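Side-chain contacts in C protein alpha-antigen (Streptococcus agalactiae, PDB 1YWM), which may play a part in both virulence and immunity as a surface protein anchored to the streptococcal cell wall, its N-terminal domain being the part in this crystal: residues T30-T33 with K34-Q37; V60-Q63 with G64-A67. All coordinates share one frame; numbering follows the deposited sequence.

Interaction 1: T30-T33 with K34-Q37; sequences TSIT and KNIQ
T30 meets I36 where the loop folds back on itself: the methyl CG2 of I36 lies 3.8 Å from CA of T30 and 3.9 Å from CG2 of T30, the two side chains crossing at about a right angle. A water bridges the same pair, giving one hydrogen to O of T30 and the other to O of I36, at 2.7 Å from the latter. I32 comes next, centring an inverse gamma turn closed by a weak bond from T33 N to S31 O. Two amides grip its carbonyl oxygen: N35 N to I32 O is 3.0 Å, with the donor 41° out of the carbonyl plane, whereas I36 N to I32 O is 2.9 Å and approaches more nearly head-on, the C=O...N angle being 158°. I32 CG2, anti to its own backbone N, touches OD1 of N35 at 3.7 Å, while ND2 of that amide bonds to O of Y42 on the neighbouring strand. T33 follows at the surface, and its O accepts from a second water at 2.7 Å, which in turn accepts from Q37 NE2. K34, just beyond, carries NZ to O of D162 near the end of helix 144-163. The i+4 bond closes an alpha turn and the i+3 bond a beta turn inside it, leading directly into strand 36-37 at one edge of the main sheet of the fibronectin-like beta sandwich.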
# COMPACT_ATOMS: atom_id res chain seq x y z
N THR A 30 -13.37 -5.46 -5.72
CA THR A 30 -12.25 -6.38 -5.43
C THR A 30 -11.21 -6.51 -6.56
O THR A 30 -10.15 -7.15 -6.39
CB THR A 30 -12.77 -7.77 -5.06
OG1 THR A 30 -13.71 -8.18 -6.06
CG2 THR A 30 -13.59 -7.72 -3.76
N SER A 31 -11.50 -5.89 -7.70
CA SER A 31 -10.58 -5.84 -8.84
C SER A 31 -9.39 -4.89 -8.62
O SER A 31 -8.37 -4.97 -9.31
CB SER A 31 -11.35 -5.46 -10.10
OG SER A 31 -11.42 -4.06 -10.26
N ILE A 32 -9.54 -3.97 -7.67
CA ILE A 32 -8.47 -3.03 -7.31
C ILE A 32 -7.57 -3.72 -6.28
O ILE A 32 -7.56 -3.39 -5.07
CB ILE A 32 -9.06 -1.67 -6.86
CG1 ILE A 32 -9.93 -1.11 -8.00
CG2 ILE A 32 -7.96 -0.70 -6.54
CD1 ILE A 32 -10.65 0.17 -7.67
N THR A 33 -6.79 -4.67 -6.79
CA THR A 33 -5.97 -5.53 -5.95
C THR A 33 -4.87 -4.82 -5.16
O THR A 33 -4.45 -5.34 -4.11
CB THR A 33 -5.38 -6.73 -6.73
OG1 THR A 33 -4.79 -6.26 -7.95
CG2 THR A 33 -6.48 -7.67 -7.16
N LYS A 34 -4.40 -3.66 -5.63
CA LYS A 34 -3.47 -2.90 -4.79
C LYS A 34 -4.08 -2.55 -3.40
O LYS A 34 -3.37 -2.49 -2.39
CB LYS A 34 -2.95 -1.64 -5.50
CG LYS A 34 -1.97 -0.83 -4.70
CD LYS A 34 -0.70 -1.63 -4.34
CE LYS A 34 0.32 -0.77 -3.58
NZ LYS A 34 0.90 0.38 -4.40
N ASN A 35 -5.40 -2.32 -3.36
CA ASN A 35 -6.05 -1.82 -2.16
C ASN A 35 -7.05 -2.75 -1.46
O ASN A 35 -7.37 -2.54 -0.30
CB ASN A 35 -6.73 -0.47 -2.47
CG ASN A 35 -5.74 0.57 -2.93
OD1 ASN A 35 -5.65 0.86 -4.13
ND2 ASN A 35 -4.96 1.13 -1.99
N ILE A 36 -7.56 -3.74 -2.20
CA ILE A 36 -8.56 -4.68 -1.70
C ILE A 36 -8.00 -6.09 -1.80
O ILE A 36 -7.65 -6.56 -2.90
CB ILE A 36 -9.89 -4.57 -2.54
CG1 ILE A 36 -10.40 -3.13 -2.61
CG2 ILE A 36 -10.94 -5.51 -2.00
CD1 ILE A 36 -10.76 -2.47 -1.22
N GLN A 37 -7.88 -6.75 -0.65
CA GLN A 37 -7.48 -8.15 -0.58
C GLN A 37 -8.27 -8.86 0.51
O GLN A 37 -8.39 -8.33 1.62
CB GLN A 37 -6.00 -8.26 -0.24
CG GLN A 37 -5.43 -9.66 -0.42
CD GLN A 37 -3.95 -9.68 -0.16
OE1 GLN A 37 -3.51 -10.19 0.87
NE2 GLN A 37 -3.18 -9.10 -1.06
O HOH W 1 -9.29 -8.15 -4.32
O HOH W 2 -4.32 -8.02 -3.52

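Interaction 2: V60-Q63 with G64-A67; sequences VLEQ and GFTA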
# COMPACT_ATOMS: atom_id res chain seq x y z
N VAL A 60 -18.46 0.00 -5.87
CA VAL A 60 -19.34 0.15 -7.03
C VAL A 60 -20.73 0.48 -6.51
O VAL A 60 -21.28 -0.24 -5.66
CB VAL A 60 -19.35 -1.14 -7.90
CG1 VAL A 60 -20.38 -1.03 -9.02
CG2 VAL A 60 -17.97 -1.41 -8.47
N LEU A 61 -21.30 1.56 -7.02
CA LEU A 61 -22.60 2.04 -6.56
C LEU A 61 -23.66 1.85 -7.62
O LEU A 61 -23.44 2.08 -8.82
CB LEU A 61 -22.54 3.53 -6.29
CG LEU A 61 -22.03 3.99 -4.95
CD1 LEU A 61 -21.64 5.43 -5.15
CD2 LEU A 61 -23.15 3.83 -3.91
N GLU A 62 -24.82 1.43 -7.15
CA GLU A 62 -26.04 1.37 -7.95
C GLU A 62 -26.46 2.78 -8.39
O GLU A 62 -26.21 3.78 -7.68
CB GLU A 62 -27.15 0.71 -7.13
CG GLU A 62 -27.29 -0.79 -7.36
CD GLU A 62 -28.14 -1.49 -6.31
OE1 GLU A 62 -29.12 -0.88 -5.79
OE2 GLU A 62 -27.84 -2.67 -6.03
N GLN A 63 -27.09 2.85 -9.56
CA GLN A 63 -27.62 4.12 -10.06
C GLN A 63 -28.60 4.70 -9.03
O GLN A 63 -29.37 3.97 -8.41
CB GLN A 63 -28.32 3.91 -11.42
CG GLN A 63 -28.60 5.19 -12.20
CD GLN A 63 -30.02 5.73 -11.98
OE1 GLN A 63 -30.26 6.94 -12.12
NE2 GLN A 63 -30.96 4.85 -11.64
N GLY A 64 -28.52 6.01 -8.83
CA GLY A 64 -29.40 6.72 -7.92
C GLY A 64 -28.87 6.85 -6.51
O GLY A 64 -29.52 7.46 -5.67
N PHE A 65 -27.70 6.26 -6.24
CA PHE A 65 -27.12 6.34 -4.90
C PHE A 65 -25.73 6.97 -4.92
O PHE A 65 -25.00 6.85 -5.91
CB PHE A 65 -27.06 4.94 -4.30
CG PHE A 65 -28.41 4.37 -4.02
CD1 PHE A 65 -29.06 3.56 -4.95
CD2 PHE A 65 -29.08 4.71 -2.85
CE1 PHE A 65 -30.33 3.06 -4.70
CE2 PHE A 65 -30.39 4.21 -2.60
CZ PHE A 65 -30.99 3.39 -3.52
N THR A 66 -25.38 7.66 -3.85
CA THR A 66 -24.02 8.18 -3.69
C THR A 66 -23.41 7.66 -2.39
O THR A 66 -24.13 7.16 -1.52
CB THR A 66 -23.99 9.72 -3.69
OG1 THR A 66 -24.83 10.22 -2.64
CG2 THR A 66 -24.61 10.29 -5.00
N ALA A 67 -22.09 7.78 -2.25
CA ALA A 67 -21.40 7.30 -1.05
C ALA A 67 -20.50 8.40 -0.54
O ALA A 67 -19.98 9.18 -1.33
CB ALA A 67 -20.57 6.05 -1.39
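This is a local, surface-lying contact around a tight turn, which carries the chain from strand 59-61 of the small two-stranded sheet to strand 66-73 of the larger one. Because the two strands pair with different partners, the connection is a beta arch rather than a hairpin. The bend is a type II beta turn from E62 to F65, closed by F65 N to E62 O at 3.2 Å with an N-H...O angle of 148°. G64, third in the turn, takes a positive phi of 92°, a conformation that suits glycine because a beta carbon would press on the carbonyl oxygen of Q63. L61 fills the inside of the arch with its two methyls. CD1 of L61 packs 3.7 Å from the carbonyl O of F65 and 4.0 Å from CB of A67, while CD2 of L61 reaches CB of F65 at 4.1 Å. F65 has CG anti to its carbonyl carbon (chi1 -68°), which swings the ring back beside its own N. There E62 O lies at the ring edge, near its plane, and CD1 of F65 comes 3.5 Å from Q63 O on an oblique approach; CB of E62 touches the same CD1 at 4.1 Å. The side chain of T66 has its nearest atom about 3 Å from a bound dimercaptobutanediol, probably from the crystallisation liquor. L61, F65 and A67 all rest on I96 of strand 88-97 and H104 meets the F65 ring, while backbone bonds tie T66 to F97 of that strand, E62 to A25 and V60 to T27 of strand 26-28.

Following the chain from the N terminus, strand 26-28 leads first into interaction 1, whose turn closes just as strand 36-37 begins at the edge of the larger sheet. Strand 40-44 and helix 45-49 come next, before strand 59-61 returns antiparallel to strand 26-28. Interaction 2 opens on the end of that strand and carries the chain over into strand 66-73 of the larger sheet. The two contacts therefore run in series, neither nested nor crossed. Interactions 1 and 2 have their centres about 19 Å apart and do not touch. Both join the region of the small sheet to the large one: interaction 1, centred about 10 Å from the centre of the chain, reaches the helical part through K34 and D162, whereas interaction 2 is centred about 26 Å from the centre of the chain.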